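Local coordinates for protein molinate hydrolase (PDB 4WGX) that probably hydrolyses a carbon-nitrogen bond other than a peptide bond, as a metal-dependent enzyme of the amidohydrolase family that is named for its action on molinate, at residues N66-D71 and F111-A116; C208-T213 and V236-V241; L248-T253 and D267-A272; Q292-V297 and P336-T341. All coordinates share one frame; numbering follows the deposited sequence.

Contact 1. Residues N66-D71 and F111-A116; sequences NVHLLD and FDTWNA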
# COMPACT_ATOMS: atom_id res chain seq x y z
N ASN A 66 -6.03 -28.95 -17.51
CA ASN A 66 -6.23 -27.81 -16.62
C ASN A 66 -6.12 -26.45 -17.31
O ASN A 66 -5.03 -25.97 -17.60
CB ASN A 66 -5.22 -27.87 -15.47
CG ASN A 66 -5.40 -26.75 -14.48
OD1 ASN A 66 -6.49 -26.22 -14.32
ND2 ASN A 66 -4.33 -26.40 -13.78
N VAL A 67 -7.27 -25.84 -17.56
CA VAL A 67 -7.32 -24.49 -18.10
C VAL A 67 -8.31 -23.67 -17.30
O VAL A 67 -9.06 -24.20 -16.49
CB VAL A 67 -7.75 -24.45 -19.58
CG1 VAL A 67 -6.77 -25.20 -20.43
CG2 VAL A 67 -9.13 -25.02 -19.76
N HIS A 68 -8.29 -22.37 -17.54
CA HIS A 68 -9.26 -21.46 -16.98
C HIS A 68 -9.78 -20.59 -18.11
O HIS A 68 -9.05 -19.78 -18.67
CB HIS A 68 -8.63 -20.64 -15.86
CG HIS A 68 -7.98 -21.50 -14.82
ND1 HIS A 68 -8.71 -22.24 -13.92
CD2 HIS A 68 -6.69 -21.79 -14.59
CE1 HIS A 68 -7.89 -22.93 -13.16
NE2 HIS A 68 -6.64 -22.68 -13.54
N LEU A 69 -11.04 -20.79 -18.46
CA LEU A 69 -11.60 -20.16 -19.65
C LEU A 69 -12.10 -18.74 -19.34
O LEU A 69 -12.34 -17.96 -20.24
CB LEU A 69 -12.70 -21.05 -20.22
CG LEU A 69 -12.23 -22.45 -20.64
CD1 LEU A 69 -13.42 -23.31 -21.03
CD2 LEU A 69 -11.22 -22.41 -21.77
N LEU A 70 -12.26 -18.42 -18.06
CA LEU A 70 -12.10 -17.02 -17.61
C LEU A 70 -10.69 -16.94 -17.04
O LEU A 70 -10.35 -17.69 -16.13
CB LEU A 70 -13.13 -16.62 -16.56
CG LEU A 70 -14.59 -16.48 -17.00
CD1 LEU A 70 -15.45 -15.98 -15.85
CD2 LEU A 70 -14.71 -15.53 -18.18
N ASP A 71 -9.86 -16.05 -17.58
CA ASP A 71 -8.41 -16.17 -17.36
C ASP A 71 -8.04 -15.90 -15.90
O ASP A 71 -8.02 -14.77 -15.43
CB ASP A 71 -7.65 -15.23 -18.29
CG ASP A 71 -6.14 -15.42 -18.20
OD1 ASP A 71 -5.66 -16.29 -17.45
OD2 ASP A 71 -5.40 -14.70 -18.89
N PHE A 111 -10.43 -29.40 -19.76
CA PHE A 111 -10.89 -29.58 -18.39
C PHE A 111 -10.59 -28.29 -17.64
O PHE A 111 -9.44 -27.90 -17.47
CB PHE A 111 -10.22 -30.80 -17.76
CG PHE A 111 -10.64 -32.11 -18.39
CD1 PHE A 111 -11.78 -32.76 -17.97
CD2 PHE A 111 -9.91 -32.66 -19.41
CE1 PHE A 111 -12.16 -33.94 -18.54
CE2 PHE A 111 -10.30 -33.85 -19.99
CZ PHE A 111 -11.42 -34.48 -19.56
N ASP A 112 -11.64 -27.61 -17.20
CA ASP A 112 -11.53 -26.32 -16.57
C ASP A 112 -11.68 -26.50 -15.07
O ASP A 112 -12.74 -26.86 -14.60
CB ASP A 112 -12.60 -25.36 -17.13
CG ASP A 112 -12.54 -23.96 -16.51
OD1 ASP A 112 -12.35 -23.84 -15.29
OD2 ASP A 112 -12.68 -22.97 -17.25
N THR A 113 -10.61 -26.24 -14.33
CA THR A 113 -10.58 -26.58 -12.91
C THR A 113 -10.85 -25.40 -11.99
O THR A 113 -10.81 -25.54 -10.78
CB THR A 113 -9.24 -27.21 -12.50
OG1 THR A 113 -8.20 -26.22 -12.54
CG2 THR A 113 -8.88 -28.34 -13.43
N TRP A 114 -11.11 -24.24 -12.56
CA TRP A 114 -11.58 -23.10 -11.77
C TRP A 114 -12.21 -22.07 -12.67
O TRP A 114 -11.58 -21.58 -13.59
CB TRP A 114 -10.46 -22.45 -10.96
CG TRP A 114 -10.95 -21.30 -10.16
CD1 TRP A 114 -11.65 -21.36 -9.00
CD2 TRP A 114 -10.81 -19.91 -10.46
NE1 TRP A 114 -11.95 -20.11 -8.55
CE2 TRP A 114 -11.45 -19.19 -9.44
CE3 TRP A 114 -10.21 -19.21 -11.51
CZ2 TRP A 114 -11.50 -17.81 -9.42
CZ3 TRP A 114 -10.26 -17.83 -11.49
CH2 TRP A 114 -10.89 -17.14 -10.45
N ASN A 115 -13.45 -21.71 -12.36
CA ASN A 115 -14.22 -20.81 -13.21
C ASN A 115 -15.48 -20.40 -12.47
O ASN A 115 -15.73 -20.87 -11.37
CB ASN A 115 -14.56 -21.48 -14.54
CG ASN A 115 -14.84 -20.49 -15.65
OD1 ASN A 115 -15.42 -19.43 -15.43
ND2 ASN A 115 -14.43 -20.84 -16.85
N ALA A 116 -16.27 -19.52 -13.06
CA ALA A 116 -17.55 -19.16 -12.50
C ALA A 116 -18.60 -20.13 -13.04
O ALA A 116 -18.71 -20.32 -14.23
CB ALA A 116 -17.91 -17.74 -12.84
O HOH W 1 -11.88 -19.48 -15.42
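V67 and D112 pair in parallel where two neighbouring strands of the amidohydrolase TIM barrel reach the end where the zinc-binding histidines H251 and H271 stand. The sequence N66-V67-H68 lies where this family usually has its His-x-His motif, with an asparagine in place of the first histidine. The backbone join is brief: V67 N binds F111 O at 3.0 Å, while the return bond from T113 N to V67 O is weak. Side chains then take over. The hydroxyl OG1 of T113 donates to N66 OD1 in a very short bond of 2.5 Å, the two side chains crossing at about a right angle; K209 NZ also bonds T113 OG1, and the amide nitrogen of N66 turns to D342. D342 also receives H68 NE2, so the imidazole is held at both nitrogens: its ND1 donates to W114 O at 3.0 Å, in the ring plane and onto a lone pair of the carbonyl. CE1 of the same ring rests 3.4 Å from W114 CB. On the other side of the strand pair the carboxylate of D112, its CG anti to the backbone N (chi1 -179°), bends back to the turn at L69. Its OD2 is gripped twice, by L69 N at 3.0 Å and by N115 ND2 at 2.8 Å, from opposite faces of the carboxylate plane; this would hold the turn after H68 against the loop leading to A116. Beyond it, CG of L70 lies 3.4 Å from N115 OD1, and a water donates to both L70 O and W114 O, the latter at 2.8 Å.

Contact 2. Residues C208-T213 and V236-V241; sequences CKIAVT and VLVDEV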
# COMPACT_ATOMS: atom_id res chain seq x y z
N CYS A 208 -14.74 -32.37 -9.00
CA CYS A 208 -14.66 -31.46 -7.88
C CYS A 208 -13.23 -31.25 -7.45
O CYS A 208 -12.53 -32.22 -7.17
CB CYS A 208 -15.48 -31.97 -6.70
SG CYS A 208 -15.49 -30.81 -5.33
N LYS A 209 -12.79 -29.99 -7.41
CA LYS A 209 -11.46 -29.65 -6.93
C LYS A 209 -11.51 -29.02 -5.56
O LYS A 209 -12.22 -28.04 -5.32
CB LYS A 209 -10.73 -28.71 -7.88
CG LYS A 209 -9.25 -28.68 -7.58
CD LYS A 209 -8.42 -28.14 -8.72
CE LYS A 209 -8.32 -26.64 -8.72
NZ LYS A 209 -7.12 -26.21 -9.46
N ILE A 210 -10.74 -29.61 -4.66
CA ILE A 210 -10.66 -29.16 -3.28
C ILE A 210 -9.32 -28.47 -3.01
O ILE A 210 -8.26 -28.95 -3.41
CB ILE A 210 -10.85 -30.34 -2.32
CG1 ILE A 210 -12.26 -30.91 -2.49
CG2 ILE A 210 -10.63 -29.90 -0.89
CD1 ILE A 210 -12.51 -32.19 -1.74
N ALA A 211 -9.38 -27.31 -2.35
CA ALA A 211 -8.17 -26.62 -1.91
C ALA A 211 -7.63 -27.28 -0.66
O ALA A 211 -7.98 -26.88 0.43
CB ALA A 211 -8.47 -25.16 -1.64
N VAL A 212 -6.80 -28.30 -0.82
CA VAL A 212 -6.24 -29.00 0.33
C VAL A 212 -5.36 -28.02 1.10
O VAL A 212 -5.44 -27.93 2.32
CB VAL A 212 -5.42 -30.23 -0.09
CG1 VAL A 212 -4.73 -30.85 1.11
CG2 VAL A 212 -6.31 -31.25 -0.76
N THR A 213 -4.54 -27.29 0.37
CA THR A 213 -3.74 -26.23 0.95
C THR A 213 -4.25 -24.87 0.50
O THR A 213 -5.19 -24.75 -0.27
CB THR A 213 -2.27 -26.38 0.58
OG1 THR A 213 -2.12 -26.29 -0.83
CG2 THR A 213 -1.73 -27.70 1.06
N VAL A 236 -14.85 -35.22 5.15
CA VAL A 236 -16.23 -34.95 4.78
C VAL A 236 -16.35 -34.58 3.29
O VAL A 236 -17.15 -35.16 2.53
CB VAL A 236 -16.82 -33.81 5.63
CG1 VAL A 236 -18.13 -33.30 5.03
CG2 VAL A 236 -17.04 -34.24 7.03
N LEU A 237 -15.57 -33.59 2.89
CA LEU A 237 -15.60 -33.15 1.50
C LEU A 237 -15.33 -34.31 0.53
O LEU A 237 -16.09 -34.54 -0.43
CB LEU A 237 -14.59 -32.03 1.27
CG LEU A 237 -14.82 -30.73 2.05
CD1 LEU A 237 -13.64 -29.82 1.86
CD2 LEU A 237 -16.10 -30.03 1.64
N VAL A 238 -14.24 -35.02 0.78
CA VAL A 238 -13.85 -36.14 -0.06
C VAL A 238 -14.95 -37.21 -0.13
O VAL A 238 -15.29 -37.69 -1.21
CB VAL A 238 -12.53 -36.75 0.45
CG1 VAL A 238 -12.25 -38.09 -0.21
CG2 VAL A 238 -11.38 -35.81 0.21
N ASP A 239 -15.52 -37.57 1.01
CA ASP A 239 -16.55 -38.59 1.04
C ASP A 239 -17.75 -38.13 0.21
O ASP A 239 -18.28 -38.91 -0.59
CB ASP A 239 -16.99 -38.92 2.47
CG ASP A 239 -15.89 -39.57 3.29
OD1 ASP A 239 -14.83 -39.90 2.71
OD2 ASP A 239 -16.07 -39.77 4.51
N GLU A 240 -18.16 -36.88 0.37
CA GLU A 240 -19.29 -36.40 -0.42
C GLU A 240 -18.98 -36.39 -1.93
O GLU A 240 -19.84 -36.70 -2.76
CB GLU A 240 -19.72 -35.03 0.06
CG GLU A 240 -20.33 -35.04 1.45
CD GLU A 240 -21.60 -35.88 1.54
OE1 GLU A 240 -22.44 -35.82 0.63
OE2 GLU A 240 -21.75 -36.60 2.55
N VAL A 241 -17.74 -36.04 -2.28
CA VAL A 241 -17.34 -36.15 -3.67
C VAL A 241 -17.43 -37.60 -4.15
O VAL A 241 -17.88 -37.83 -5.26
CB VAL A 241 -15.90 -35.61 -3.90
CG1 VAL A 241 -15.42 -35.95 -5.31
CG2 VAL A 241 -15.87 -34.12 -3.71
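No ring or other flat side chain lies between C208 or I210 and the helix residues L237, V238 and V241, so there is no face or edge to fill; methyl groups and one sulfur make the contact in a TIM-barrel layer of strand against helix. Strand 208-211 and helix segment 236-241 run nearly antiparallel, the short axes 176° apart in direction and 10.1 Å apart at closest approach, and no hydrogen bond crosses between them. I210 does most of the work. With CG1 anti to its carbonyl carbon and the chain extended beyond it (chi2 172°), CD1 is carried out to the helix, where it comes within 3.7 Å of L237 CB. The same methyl also reaches CG2 of V238 and CG2 of V241, each at 4.3 Å, so that a single carbon sits among three helix residues. The second branch, CG2 of I210, lies 4.1 Å from L237 CD1; the isoleucine and leucine side chains cross at a slant. One turn further along the helix, V241 turns its CG2 to C208, 3.7 Å from the sulfur SG and equally near CB, so the thiol acts here as an apolar surface. Strand residues alternate: C208 and I210 point to the helix, whereas K209, between them, points away from it, its NZ bonding to T113. Strand 208-211 is flanked by strands 143-144 and 248-251, and helix 231-243 forms the connection to the latter in a beta-alpha-beta unit, with helix 190-201 packed beside L237 and its arginines R194 and R198 bound to E240.

Contact 3. Residues L248-T253 and D267-A272; sequences LLTHTT and DLMIHA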
# COMPACT_ATOMS: atom_id res chain seq x y z
N LEU A 248 -12.17 -36.68 -8.13
CA LEU A 248 -11.66 -35.80 -7.11
C LEU A 248 -10.37 -35.15 -7.58
O LEU A 248 -9.42 -35.85 -7.91
CB LEU A 248 -11.42 -36.57 -5.82
CG LEU A 248 -10.73 -35.82 -4.68
CD1 LEU A 248 -11.62 -34.72 -4.16
CD2 LEU A 248 -10.35 -36.77 -3.58
N LEU A 249 -10.35 -33.82 -7.64
CA LEU A 249 -9.11 -33.09 -7.89
C LEU A 249 -8.65 -32.43 -6.60
O LEU A 249 -9.46 -32.12 -5.73
CB LEU A 249 -9.28 -32.03 -8.98
CG LEU A 249 -9.03 -32.49 -10.42
CD1 LEU A 249 -10.02 -33.58 -10.82
CD2 LEU A 249 -9.09 -31.31 -11.38
N THR A 250 -7.34 -32.23 -6.48
CA THR A 250 -6.78 -31.49 -5.36
C THR A 250 -5.90 -30.34 -5.82
O THR A 250 -5.28 -30.39 -6.89
CB THR A 250 -5.96 -32.40 -4.44
OG1 THR A 250 -4.90 -33.01 -5.19
CG2 THR A 250 -6.82 -33.47 -3.82
N HIS A 251 -5.90 -29.29 -5.01
CA HIS A 251 -4.91 -28.22 -5.10
C HIS A 251 -3.98 -28.35 -3.90
O HIS A 251 -4.43 -28.29 -2.77
CB HIS A 251 -5.61 -26.86 -5.14
CG HIS A 251 -4.73 -25.70 -4.80
ND1 HIS A 251 -4.00 -25.02 -5.76
CD2 HIS A 251 -4.47 -25.09 -3.63
CE1 HIS A 251 -3.34 -24.04 -5.18
NE2 HIS A 251 -3.61 -24.06 -3.89
N THR A 252 -2.70 -28.54 -4.15
CA THR A 252 -1.69 -28.65 -3.11
C THR A 252 -0.48 -27.80 -3.42
O THR A 252 -0.14 -27.60 -4.58
CB THR A 252 -1.23 -30.12 -2.89
OG1 THR A 252 -0.65 -30.64 -4.08
CG2 THR A 252 -2.37 -30.99 -2.46
N THR A 253 0.18 -27.32 -2.37
CA THR A 253 1.33 -26.43 -2.49
C THR A 253 2.39 -26.74 -1.44
O THR A 253 3.25 -25.92 -1.17
CB THR A 253 0.93 -24.95 -2.35
OG1 THR A 253 0.31 -24.73 -1.08
CG2 THR A 253 -0.03 -24.53 -3.46
N ASP A 267 -7.96 -38.44 -7.91
CA ASP A 267 -7.96 -38.83 -9.31
C ASP A 267 -6.98 -37.98 -10.11
O ASP A 267 -6.39 -38.45 -11.08
CB ASP A 267 -9.36 -38.72 -9.90
CG ASP A 267 -10.32 -39.73 -9.28
OD1 ASP A 267 -10.22 -40.93 -9.64
OD2 ASP A 267 -11.16 -39.33 -8.46
N LEU A 268 -6.84 -36.72 -9.72
CA LEU A 268 -5.83 -35.87 -10.33
C LEU A 268 -5.34 -34.82 -9.36
O LEU A 268 -6.12 -34.10 -8.73
CB LEU A 268 -6.38 -35.21 -11.59
CG LEU A 268 -5.34 -34.47 -12.43
CD1 LEU A 268 -4.25 -35.39 -12.94
CD2 LEU A 268 -6.02 -33.77 -13.57
N MET A 269 -4.03 -34.73 -9.23
CA MET A 269 -3.40 -33.79 -8.31
C MET A 269 -2.79 -32.64 -9.09
O MET A 269 -1.80 -32.82 -9.79
CB MET A 269 -2.37 -34.54 -7.47
CG MET A 269 -3.04 -35.43 -6.43
SD MET A 269 -1.99 -36.60 -5.60
CE MET A 269 -1.35 -37.52 -6.98
N ILE A 270 -3.39 -31.46 -8.99
CA ILE A 270 -2.97 -30.31 -9.78
C ILE A 270 -1.72 -29.68 -9.18
O ILE A 270 -1.60 -29.55 -7.96
CB ILE A 270 -4.08 -29.25 -9.90
CG1 ILE A 270 -5.37 -29.89 -10.44
CG2 ILE A 270 -3.64 -28.13 -10.81
CD1 ILE A 270 -5.26 -30.42 -11.84
N HIS A 271 -0.84 -29.25 -10.07
CA HIS A 271 0.56 -28.93 -9.79
C HIS A 271 1.11 -29.62 -8.54
O HIS A 271 1.49 -28.98 -7.56
CB HIS A 271 0.79 -27.41 -9.71
CG HIS A 271 -0.22 -26.66 -8.91
ND1 HIS A 271 -0.39 -26.84 -7.55
CD2 HIS A 271 -1.07 -25.66 -9.26
CE1 HIS A 271 -1.33 -26.02 -7.12
NE2 HIS A 271 -1.75 -25.29 -8.13
N ALA A 272 1.19 -30.95 -8.64
CA ALA A 272 1.71 -31.84 -7.61
C ALA A 272 3.16 -31.57 -7.21
O ALA A 272 3.56 -31.89 -6.10
CB ALA A 272 1.56 -33.29 -8.09
O HOH W 2 -2.60 -31.32 -5.88
O HOH W 3 2.05 -30.26 -4.24
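H251 and H271, two zinc-binding residues of this protein, stand at the carboxyl ends of adjacent parallel strands in the TIM barrel, their ring planes 81° apart and their centroids separated by 4.9 Å. The H271 ring points its CE1 at ND1 of H251, 3.2 Å away, and H251 CE1 lies in the plane of the H271 ring at its edge. No metal is bound to them in this chain, and H251 NE2 donates to the carbonyl of D214. Behind this site the side chains pair off along the strands. L249 and L268 lie side by side and point the same way, CG of the first 4.0 Å from CB of the second, while L249 CD2 meets I270 CD1 at a slant. T250 and M269 run alongside on the other face, where T250 OG1 nears M269 CG. At the start of the strands the carboxylate of D267 reaches across to the start of the neighbouring strand: OD2 takes L248 N on its anti side at 2.9 Å in an almost straight bond (174°) and also forms a salt bridge with R242. With an alanine at D267, L248 N would probably lose this acceptor and R242 lose this carboxylate. Backbone bonds zip the strands together, L268 N to L248 O, T250 N to L268 O and I270 N to T250 O, and a water links the hydroxyls of T250 and T252 to I270 O. With a positive phi (23°), H271 turns its ring toward the end of the neighbouring strand, where T252 O meets its edge and ND1 donates weakly to it at 3.1 Å.

Contact 4. Residues Q292-V297 and P336-T341; sequences QLWSEV and PLVLGT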
# COMPACT_ATOMS: atom_id res chain seq x y z
N GLN A 292 -0.55 -45.84 -8.40
CA GLN A 292 -0.80 -45.42 -9.78
C GLN A 292 -1.75 -44.21 -9.87
O GLN A 292 -2.75 -44.25 -10.58
CB GLN A 292 -1.35 -46.60 -10.59
CG GLN A 292 -0.28 -47.63 -10.98
CD GLN A 292 0.69 -47.10 -12.02
OE1 GLN A 292 0.36 -46.97 -13.20
NE2 GLN A 292 1.91 -46.80 -11.59
N LEU A 293 -1.43 -43.14 -9.15
CA LEU A 293 -2.23 -41.93 -9.19
C LEU A 293 -1.69 -40.94 -10.20
O LEU A 293 -0.50 -40.93 -10.48
CB LEU A 293 -2.27 -41.26 -7.83
CG LEU A 293 -2.81 -42.08 -6.67
CD1 LEU A 293 -2.79 -41.21 -5.43
CD2 LEU A 293 -4.21 -42.59 -6.95
N TRP A 294 -2.57 -40.12 -10.75
CA TRP A 294 -2.21 -39.12 -11.75
C TRP A 294 -1.77 -37.80 -11.13
O TRP A 294 -2.50 -37.21 -10.33
CB TRP A 294 -3.38 -38.86 -12.70
CG TRP A 294 -3.75 -40.04 -13.53
CD1 TRP A 294 -4.83 -40.84 -13.36
CD2 TRP A 294 -3.03 -40.56 -14.64
NE1 TRP A 294 -4.83 -41.83 -14.31
CE2 TRP A 294 -3.74 -41.68 -15.11
CE3 TRP A 294 -1.86 -40.19 -15.30
CZ2 TRP A 294 -3.31 -42.43 -16.20
CZ3 TRP A 294 -1.43 -40.93 -16.37
CH2 TRP A 294 -2.16 -42.05 -16.81
N SER A 295 -0.59 -37.33 -11.51
CA SER A 295 -0.11 -36.01 -11.11
C SER A 295 -0.08 -35.09 -12.31
O SER A 295 0.50 -35.42 -13.34
CB SER A 295 1.30 -36.09 -10.51
OG SER A 295 1.34 -36.90 -9.36
N GLU A 296 -0.73 -33.95 -12.19
CA GLU A 296 -0.56 -32.89 -13.16
C GLU A 296 0.61 -32.05 -12.66
O GLU A 296 0.76 -31.83 -11.46
CB GLU A 296 -1.84 -32.07 -13.32
CG GLU A 296 -1.77 -30.97 -14.36
CD GLU A 296 -1.45 -29.60 -13.77
OE1 GLU A 296 -0.88 -29.52 -12.66
OE2 GLU A 296 -1.78 -28.60 -14.41
N VAL A 297 1.46 -31.62 -13.58
CA VAL A 297 2.57 -30.75 -13.23
C VAL A 297 2.59 -29.61 -14.23
O VAL A 297 2.12 -29.77 -15.34
CB VAL A 297 3.91 -31.50 -13.24
CG1 VAL A 297 3.85 -32.71 -12.33
CG2 VAL A 297 4.27 -31.92 -14.65
N PRO A 336 2.72 -41.60 -13.28
CA PRO A 336 1.68 -41.18 -14.22
C PRO A 336 1.54 -39.65 -14.27
O PRO A 336 1.24 -39.04 -13.25
CB PRO A 336 0.42 -41.83 -13.66
CG PRO A 336 0.91 -42.94 -12.81
CD PRO A 336 2.17 -42.45 -12.21
N LEU A 337 1.75 -39.07 -15.45
CA LEU A 337 1.75 -37.62 -15.61
C LEU A 337 0.67 -37.09 -16.56
O LEU A 337 0.40 -37.68 -17.60
CB LEU A 337 3.12 -37.16 -16.10
CG LEU A 337 4.25 -37.28 -15.09
CD1 LEU A 337 5.56 -37.04 -15.79
CD2 LEU A 337 4.07 -36.29 -13.96
N VAL A 338 0.08 -35.96 -16.18
CA VAL A 338 -0.98 -35.33 -16.95
C VAL A 338 -0.59 -33.91 -17.34
O VAL A 338 -0.06 -33.15 -16.53
CB VAL A 338 -2.31 -35.30 -16.15
CG1 VAL A 338 -3.33 -34.38 -16.80
CG2 VAL A 338 -2.87 -36.69 -16.02
N LEU A 339 -0.89 -33.55 -18.58
CA LEU A 339 -0.67 -32.19 -19.06
C LEU A 339 -1.75 -31.24 -18.55
O LEU A 339 -2.93 -31.51 -18.66
CB LEU A 339 -0.62 -32.16 -20.59
CG LEU A 339 -0.36 -30.82 -21.29
CD1 LEU A 339 0.30 -31.05 -22.62
CD2 LEU A 339 -1.63 -30.03 -21.49
N GLY A 340 -1.30 -30.12 -18.00
CA GLY A 340 -2.17 -29.04 -17.57
C GLY A 340 -1.31 -27.81 -17.41
O GLY A 340 -0.10 -27.95 -17.28
N THR A 341 -1.90 -26.62 -17.42
CA THR A 341 -1.12 -25.40 -17.58
C THR A 341 -1.63 -24.17 -16.84
O THR A 341 -0.94 -23.17 -16.80
CB THR A 341 -1.04 -25.01 -19.06
OG1 THR A 341 -2.37 -24.78 -19.54
CG2 THR A 341 -0.41 -26.10 -19.89
O HOH W 4 1.77 -39.46 -10.43
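W294 lies across P336 and V338, and its atoms meet them in turn from the backbone outward. CB is 4.0 Å from V338 CG2. With CG anti to the carbonyl carbon (chi1 -65°), the six-membered ring is carried over the proline: CE3 is 3.3 Å from P336 CB, CZ3 is almost as near, and CH2 is already drawing off at 4.1 Å. P336 CB thus sits on one face, toward the rim, in a contact of CH-pi type, while L337 N lies at the edge and V338 CG2 reaches CE3 obliquely. Were W294 replaced by an alanine, the proline ring would probably be uncovered and a gap opened beside V338. Next to it S295 N donates almost straight to P336 O at 3.0 Å, V338 N returns to S295 O, and a water ties S295 OG to the carbonyls of L293 and P336. Further on, E296 bends to G340, its OE2 3.2 Å from G340 CA, a place where a side chain would clash; its OE1 accepts from H271 N. These parallel strands belong to the barrel wall of the amidohydrolase TIM-barrel fold, where E296, through that bond, is placed as a second-shell residue and probably steadies the zinc-binding H271.

Overall arrangement
The four contacts follow one another along the chain and mark successive parts of one TIM barrel. Contacts 2 and 3 share the parallel sheet containing strands 208-211 and 248-251, their centres about 10 Å apart; helix 231-243 leads directly from one to the other. Contact 4 lies about 9 Å, centre to centre, beyond contact 3, and M269 O with E296 N joins strand 268-270 to 295-297. Contact 1 is about 14 Å from contact 3 and 17 Å from contact 4, yet N66 O reaches T341 N, which brings the last of these strands back to the first. Around this circuit the strand ends gather N66, H68, H251 and H271 about the putative active site.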